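PDB 3WQB: aeromonas extracellular serine protease from Aeromonas sobria, which cleaves peptide bonds that follow two basic residues, one of them lysine, as a calcium-binding secreted serine protease of the furin subfamily. Local coordinates for residues 38-43 and 261-266; 142-147 and 159-164; 153-158 and 190-195. The protein carries 1 engineered substitution. All blocks are in the same frame, centred on the assembly; numbering follows the deposited sequence.

In the fold
All three contacts lie in the subtilisin domain, and each is largely buried. Interactions 2 and 3 are neighbours, with centres about 12 Å apart, and share helix 155-164: interaction 2 fixes that helix to strand 140-144, at one edge of the parallel sheet, with purely apolar packing, whereas interaction 3 ties its first turn to helix 191-205 through amides and a water. Leu-146 of interaction 2 also packs on Trp-158 of interaction 3. Interaction 1 lies about 31 Å from interaction 2, centre to centre, and on the opposite side of the chain's centre from interaction 3; there two loops are joined by a single side-chain-to-backbone hydrogen bond.

Interaction 1 (38-43 and 261-266); sequences LLNSGQ and LNADGV
Asn-40 reaches across to the turn at Ala-263 and makes the one hydrogen bond between the two loops, from ND2 to Ala-263 O at 3.1 Å. The carbonyl receives it in its plane and on a lone pair, although the N-H is moderately bent at 143°. With CG anti to the backbone N (chi1 -174°), the amide stretches over the gap, and the CB of Ala-263 lies 4.0 Å from ND2 beside the bond. The same amide also folds onto its own loop: OD1 accepts from Gly-42 N, two residues on, at 2.9 Å, closing an Asx turn, while ND2 has a second acceptor in Asn-55 O.

In this subtilisin-type domain, residues 261-266 lead from strand 255-261 of the central parallel sheet toward strand 277-282. A type I turn from Asn-262 to Gly-265 presents the carbonyl, and Asn-262 OD1 forms a further Asx turn by accepting from Asp-264 N at 2.9 Å. Away from this buried pair the association is loose. Ser-41 is exposed and takes no part across the gap; its N-H goes to Gln-43 OE1 at 2.8 Å, within its own loop. Partly exposed Asp-264 makes no contact with residues 38-43; its carboxylate forms a salt bridge with Arg-49.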
# COMPACT_ATOMS: atom_id res chain seq x y z
N LEU A 38 6.87 -17.67 -9.78
CA LEU A 38 7.79 -18.56 -9.08
C LEU A 38 9.08 -18.72 -9.88
O LEU A 38 10.18 -18.64 -9.33
CB LEU A 38 7.17 -19.95 -8.87
CG LEU A 38 5.89 -20.08 -8.05
CD1 LEU A 38 5.49 -21.54 -7.98
CD2 LEU A 38 6.07 -19.48 -6.66
N LEU A 39 8.93 -18.95 -11.18
CA LEU A 39 10.05 -19.16 -12.10
C LEU A 39 9.52 -18.81 -13.48
O LEU A 39 8.59 -19.46 -14.00
CB LEU A 39 10.55 -20.61 -12.03
CG LEU A 39 11.89 -20.96 -12.70
CD1 LEU A 39 12.39 -22.29 -12.20
CD2 LEU A 39 11.75 -21.02 -14.22
N ASN A 40 10.09 -17.77 -14.06
CA ASN A 40 9.65 -17.24 -15.34
C ASN A 40 10.54 -17.78 -16.44
O ASN A 40 11.69 -17.37 -16.56
CB ASN A 40 9.71 -15.71 -15.30
CG ASN A 40 9.13 -15.05 -16.54
OD1 ASN A 40 9.00 -15.67 -17.60
ND2 ASN A 40 8.80 -13.78 -16.41
N SER A 41 9.99 -18.72 -17.21
CA SER A 41 10.70 -19.30 -18.35
C SER A 41 10.15 -18.76 -19.67
O SER A 41 10.36 -19.37 -20.72
CB SER A 41 10.56 -20.82 -18.32
OG SER A 41 9.19 -21.17 -18.43
N GLY A 42 9.45 -17.64 -19.61
CA GLY A 42 8.81 -17.07 -20.80
C GLY A 42 7.47 -17.72 -21.11
O GLY A 42 6.95 -17.56 -22.22
N GLN A 43 6.90 -18.41 -20.12
CA GLN A 43 5.61 -19.10 -20.29
C GLN A 43 4.45 -18.10 -20.23
O GLN A 43 4.58 -17.00 -19.68
CB GLN A 43 5.43 -20.24 -19.28
CG GLN A 43 5.17 -19.80 -17.83
CD GLN A 43 6.44 -19.57 -17.03
OE1 GLN A 43 7.22 -18.65 -17.32
NE2 GLN A 43 6.64 -20.38 -15.98
N LEU A 261 5.27 -5.65 -10.81
CA LEU A 261 6.08 -5.92 -12.00
C LEU A 261 5.36 -6.94 -12.88
O LEU A 261 4.72 -7.87 -12.38
CB LEU A 261 7.43 -6.51 -11.58
CG LEU A 261 8.46 -6.74 -12.69
CD1 LEU A 261 9.59 -5.73 -12.57
CD2 LEU A 261 8.98 -8.17 -12.67
N ASN A 262 5.46 -6.77 -14.20
CA ASN A 262 4.88 -7.76 -15.13
C ASN A 262 5.89 -8.79 -15.61
O ASN A 262 7.08 -8.74 -15.27
CB ASN A 262 4.12 -7.09 -16.28
CG ASN A 262 5.03 -6.36 -17.25
OD1 ASN A 262 6.20 -6.70 -17.42
ND2 ASN A 262 4.46 -5.36 -17.93
N ALA A 263 5.41 -9.76 -16.39
CA ALA A 263 6.25 -10.85 -16.86
C ALA A 263 7.35 -10.45 -17.84
O ALA A 263 8.26 -11.24 -18.10
CB ALA A 263 5.40 -11.99 -17.43
N ASP A 264 7.25 -9.23 -18.38
CA ASP A 264 8.29 -8.66 -19.25
C ASP A 264 9.39 -7.97 -18.46
O ASP A 264 10.36 -7.48 -19.04
CB ASP A 264 7.68 -7.66 -20.22
CG ASP A 264 6.65 -8.28 -21.13
OD1 ASP A 264 6.93 -9.36 -21.68
OD2 ASP A 264 5.56 -7.69 -21.29
N GLY A 265 9.26 -7.92 -17.14
CA GLY A 265 10.27 -7.31 -16.29
C GLY A 265 10.22 -5.80 -16.16
O GLY A 265 11.22 -5.18 -15.80
N VAL A 266 9.08 -5.21 -16.47
CA VAL A 266 8.89 -3.78 -16.25
C VAL A 266 7.65 -3.56 -15.38
O VAL A 266 6.85 -4.48 -15.17
CB VAL A 266 8.81 -2.99 -17.58
CG1 VAL A 266 10.07 -3.21 -18.40
CG2 VAL A 266 7.54 -3.36 -18.37

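Interaction 2 (142-147 and 159-164); sequences QGFNLL and LYALGD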
# COMPACT_ATOMS: atom_id res chain seq x y z
N GLN A 142 -4.34 -17.16 8.15
CA GLN A 142 -5.64 -16.77 8.68
C GLN A 142 -6.25 -15.76 7.72
O GLN A 142 -5.54 -15.01 7.05
CB GLN A 142 -5.50 -16.09 10.03
CG GLN A 142 -5.11 -16.96 11.18
CD GLN A 142 -4.81 -16.12 12.40
OE1 GLN A 142 -4.42 -14.95 12.29
NE2 GLN A 142 -4.98 -16.71 13.58
N GLY A 143 -7.58 -15.72 7.67
CA GLY A 143 -8.28 -14.73 6.85
C GLY A 143 -9.21 -13.86 7.68
O GLY A 143 -9.88 -14.35 8.59
N PHE A 144 -9.26 -12.57 7.35
CA PHE A 144 -10.15 -11.62 8.01
C PHE A 144 -10.78 -10.81 6.89
O PHE A 144 -10.08 -10.08 6.19
CB PHE A 144 -9.36 -10.73 8.98
CG PHE A 144 -8.64 -11.50 10.03
CD1 PHE A 144 -9.31 -11.94 11.17
CD2 PHE A 144 -7.29 -11.81 9.89
CE1 PHE A 144 -8.65 -12.69 12.15
CE2 PHE A 144 -6.64 -12.54 10.86
CZ PHE A 144 -7.31 -12.99 11.99
N ASN A 145 -12.09 -10.96 6.71
CA ASN A 145 -12.77 -10.43 5.53
C ASN A 145 -13.21 -8.97 5.66
O ASN A 145 -14.38 -8.63 5.41
CB ASN A 145 -13.94 -11.34 5.12
CG ASN A 145 -15.06 -11.39 6.15
OD1 ASN A 145 -14.86 -11.08 7.32
ND2 ASN A 145 -16.25 -11.79 5.71
N LEU A 146 -12.26 -8.11 6.03
CA LEU A 146 -12.51 -6.68 6.20
C LEU A 146 -13.12 -6.01 4.97
O LEU A 146 -13.83 -5.02 5.10
CB LEU A 146 -11.20 -5.97 6.57
CG LEU A 146 -10.95 -5.75 8.06
CD1 LEU A 146 -11.89 -4.67 8.61
CD2 LEU A 146 -11.05 -7.04 8.89
N LEU A 147 -12.80 -6.54 3.79
CA LEU A 147 -13.20 -5.92 2.51
C LEU A 147 -14.43 -6.57 1.89
O LEU A 147 -14.78 -6.25 0.75
CB LEU A 147 -12.03 -5.94 1.52
CG LEU A 147 -10.67 -5.43 1.99
CD1 LEU A 147 -9.64 -5.57 0.90
CD2 LEU A 147 -10.76 -4.00 2.48
N LEU A 159 -8.50 -3.51 14.05
CA LEU A 159 -7.72 -3.93 15.21
C LEU A 159 -7.66 -5.45 15.33
O LEU A 159 -6.59 -6.03 15.52
CB LEU A 159 -8.31 -3.32 16.48
CG LEU A 159 -8.14 -1.81 16.64
CD1 LEU A 159 -8.95 -1.34 17.83
CD2 LEU A 159 -6.66 -1.44 16.81
N TYR A 160 -8.82 -6.10 15.21
CA TYR A 160 -8.91 -7.54 15.36
C TYR A 160 -8.01 -8.28 14.38
O TYR A 160 -7.36 -9.28 14.72
CB TYR A 160 -10.37 -8.02 15.23
CG TYR A 160 -10.56 -9.42 15.79
CD1 TYR A 160 -10.28 -10.55 15.01
CD2 TYR A 160 -10.97 -9.61 17.11
CE1 TYR A 160 -10.41 -11.83 15.53
CE2 TYR A 160 -11.11 -10.88 17.62
CZ TYR A 160 -10.83 -11.99 16.84
OH TYR A 160 -10.96 -13.25 17.36
N ALA A 161 -7.97 -7.79 13.14
CA ALA A 161 -7.28 -8.45 12.04
C ALA A 161 -5.79 -8.14 11.98
O ALA A 161 -5.02 -8.94 11.45
CB ALA A 161 -7.92 -8.05 10.73
N LEU A 162 -5.40 -6.97 12.49
CA LEU A 162 -4.07 -6.45 12.24
C LEU A 162 -3.13 -6.55 13.44
O LEU A 162 -2.12 -5.86 13.53
CB LEU A 162 -4.16 -5.01 11.70
CG LEU A 162 -4.64 -4.91 10.24
CD1 LEU A 162 -5.12 -3.51 9.92
CD2 LEU A 162 -3.54 -5.37 9.26
N GLY A 163 -3.47 -7.43 14.39
CA GLY A 163 -2.54 -7.79 15.46
C GLY A 163 -2.96 -7.46 16.86
O GLY A 163 -2.23 -7.79 17.79
N ASP A 164 -4.11 -6.82 17.04
CA ASP A 164 -4.55 -6.41 18.38
C ASP A 164 -5.25 -7.53 19.15
O ASP A 164 -5.26 -7.51 20.38
CB ASP A 164 -5.47 -5.18 18.29
CG ASP A 164 -5.89 -4.67 19.65
OD1 ASP A 164 -5.03 -4.15 20.38
OD2 ASP A 164 -7.10 -4.77 19.96
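A helix laid on the face of the parallel sheet, over its outermost strand 140-144 and the neighbouring strand 73-77, brings Ala-161 against Phe-144. The CB atoms of Phe-144 and Ala-161 are 3.5 Å apart, the closest approach in the contact. CG of Phe-144 stands anti to its carbonyl carbon, and that torsion (chi1 -59°) turns one face of the ring to the helix, where CA of Ala-161 sits over it in a CH-pi contact, 4.0 Å from the centroid and 15° from the ring normal. The Tyr-160 side chain crosses that of Phe-144 at about a right angle, and Phe-144 CE1 lies at the edge of the tyrosine ring, near its plane, 3.9 Å from Tyr-160 CE1.

This is the alpha/beta layering of the subtilase fold, and the chain leaves the strand through an inverse gamma turn centred on Asn-145, reaching the helix only after a further loop. Leu-146, the last residue of that turn, points to the helix, its CD2 lying 3.8 Å from Ala-161 CB, so the alanine methyl is shared by two side chains. Leu-146 also packs on Val-77 of strand 73-77, about 7 Å from the side chain of Asp-78, the predicted charge-relay aspartate. The helix contains a wider pi-type turn at 160-164, and Asp-164 N donates to Leu-159 O at 3.0 Å. Lys-97 makes a cation-pi contact with the ring of Tyr-160.

Interaction 3 (153-158 and 190-195); sequences QLQKDW and SLDQSQ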
# COMPACT_ATOMS: atom_id res chain seq x y z
N GLN A 153 -16.01 -1.88 7.50
CA GLN A 153 -14.61 -1.55 7.78
C GLN A 153 -14.47 -0.80 9.11
O GLN A 153 -13.88 0.29 9.19
CB GLN A 153 -13.97 -0.81 6.60
CG GLN A 153 -14.06 -1.59 5.30
CD GLN A 153 -13.36 -0.91 4.13
OE1 GLN A 153 -12.59 0.04 4.31
NE2 GLN A 153 -13.61 -1.41 2.93
N LEU A 154 -15.02 -1.41 10.15
CA LEU A 154 -15.02 -0.85 11.49
C LEU A 154 -13.65 -0.91 12.13
O LEU A 154 -12.91 -1.89 11.95
CB LEU A 154 -16.02 -1.60 12.37
CG LEU A 154 -17.48 -1.54 11.91
CD1 LEU A 154 -18.35 -2.40 12.80
CD2 LEU A 154 -17.98 -0.11 11.90
N GLN A 155 -13.33 0.13 12.88
CA GLN A 155 -12.08 0.17 13.64
C GLN A 155 -11.87 -1.09 14.48
O GLN A 155 -10.76 -1.63 14.50
CB GLN A 155 -12.01 1.42 14.52
CG GLN A 155 -10.61 1.68 15.12
CD GLN A 155 -9.61 2.19 14.10
OE1 GLN A 155 -9.95 2.41 12.94
NE2 GLN A 155 -8.37 2.41 14.54
N LYS A 156 -12.91 -1.58 15.14
CA LYS A 156 -12.76 -2.76 15.99
C LYS A 156 -12.30 -3.96 15.17
O LYS A 156 -11.54 -4.80 15.64
CB LYS A 156 -14.06 -3.06 16.75
CG LYS A 156 -15.20 -3.57 15.90
CD LYS A 156 -16.33 -4.10 16.79
CE LYS A 156 -17.53 -4.53 15.96
NZ LYS A 156 -18.72 -4.86 16.80
N ASP A 157 -12.76 -4.03 13.92
CA ASP A 157 -12.40 -5.13 13.03
C ASP A 157 -10.99 -4.98 12.44
O ASP A 157 -10.27 -5.97 12.29
CB ASP A 157 -13.46 -5.31 11.94
CG ASP A 157 -14.80 -5.72 12.52
OD1 ASP A 157 -14.82 -6.43 13.55
OD2 ASP A 157 -15.83 -5.36 11.92
N TRP A 158 -10.59 -3.74 12.12
CA TRP A 158 -9.20 -3.51 11.71
C TRP A 158 -8.24 -3.94 12.83
O TRP A 158 -7.28 -4.66 12.57
CB TRP A 158 -8.93 -2.04 11.34
CG TRP A 158 -9.59 -1.58 10.07
CD1 TRP A 158 -10.54 -0.61 9.94
CD2 TRP A 158 -9.33 -2.06 8.74
NE1 TRP A 158 -10.89 -0.45 8.62
CE2 TRP A 158 -10.17 -1.33 7.86
CE3 TRP A 158 -8.47 -3.03 8.20
CZ2 TRP A 158 -10.18 -1.55 6.48
CZ3 TRP A 158 -8.49 -3.26 6.82
CH2 TRP A 158 -9.34 -2.51 5.98
N SER A 190 -5.25 11.54 12.31
CA SER A 190 -6.54 11.18 12.88
C SER A 190 -6.36 10.03 13.88
O SER A 190 -5.42 9.25 13.77
CB SER A 190 -7.54 10.80 11.79
OG SER A 190 -7.13 9.62 11.12
N LEU A 191 -7.26 9.94 14.85
CA LEU A 191 -7.12 8.93 15.90
C LEU A 191 -7.17 7.50 15.38
O LEU A 191 -6.44 6.64 15.87
CB LEU A 191 -8.18 9.14 16.98
CG LEU A 191 -7.97 10.35 17.90
CD1 LEU A 191 -9.06 10.36 18.93
CD2 LEU A 191 -6.60 10.33 18.57
N ASP A 192 -7.99 7.24 14.36
CA ASP A 192 -8.07 5.90 13.80
C ASP A 192 -6.72 5.48 13.23
O ASP A 192 -6.30 4.34 13.40
CB ASP A 192 -9.21 5.77 12.76
CG ASP A 192 -8.89 6.46 11.45
OD1 ASP A 192 -8.82 7.70 11.43
OD2 ASP A 192 -8.71 5.74 10.43
N GLN A 193 -6.05 6.40 12.54
CA GLN A 193 -4.76 6.12 11.93
C GLN A 193 -3.64 6.04 12.96
O GLN A 193 -2.78 5.17 12.86
CB GLN A 193 -4.42 7.17 10.88
CG GLN A 193 -5.42 7.24 9.74
CD GLN A 193 -5.04 8.27 8.72
OE1 GLN A 193 -4.20 8.02 7.86
NE2 GLN A 193 -5.65 9.45 8.80
N SER A 194 -3.68 6.93 13.95
CA SER A 194 -2.71 6.89 15.04
C SER A 194 -2.78 5.57 15.79
O SER A 194 -1.75 4.96 16.08
CB SER A 194 -2.93 8.07 16.00
OG SER A 194 -2.03 8.02 17.09
N GLN A 195 -4.00 5.10 16.05
CA GLN A 195 -4.19 3.85 16.77
C GLN A 195 -3.60 2.67 16.00
O GLN A 195 -2.93 1.81 16.58
CB GLN A 195 -5.67 3.62 17.06
CG GLN A 195 -5.95 2.38 17.90
CD GLN A 195 -7.40 2.24 18.27
OE1 GLN A 195 -8.26 2.21 17.41
NE2 GLN A 195 -7.68 2.14 19.57
O HOH W 1 -9.18 2.80 10.37
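On the side of residues 153-158 the contact is made by Gln-155 alone, chiefly through its side-chain amide, which is directed at Asp-192 and Gln-195 of helix 191-205. Its NE2 donates twice, to Gln-195 OE1 at 2.9 Å and to the backbone Asp-192 O at 3.1 Å. The first bond is the straighter, with an N-H...O angle of 159°, and it reaches a lone pair of a glutamine amide nearly coplanar with that of Gln-155. The second also uses a lone pair, but the carbonyl oxygen stands somewhat out of the Gln-155 amide plane. OE1 of Gln-155 lies 3.4 Å from CB of the same Asp-192 and accepts a hydrogen bond from a water at 2.7 Å. That water also donates to Asp-192 OD2 at 3.0 Å, bridging amide and carboxylate, whose planes are steeply inclined at 76°.

A bend at chi2 (73°) turns the Gln-155 amide toward this neighbour, whereas Gln-195 reaches it with an extended chain. Both residues belong to helices of the alpha/beta subtilase domain, and the meeting occurs near their N-terminal ends: Leu-154 and Ser-190 occupy the two N-cap positions. In the next shell Ser-190 OG donates to Asp-192 OD1 at 2.6 Å, from above the carboxylate plane, and accepts from Gln-193 NE2, an arrangement that probably helps to position the water-binding aspartate. Farther out a chain of another protein abuts both segments, accepting a hydrogen bond from Gln-155 N through an acidic side chain and engaging Gln-195 NE2 through its backbone.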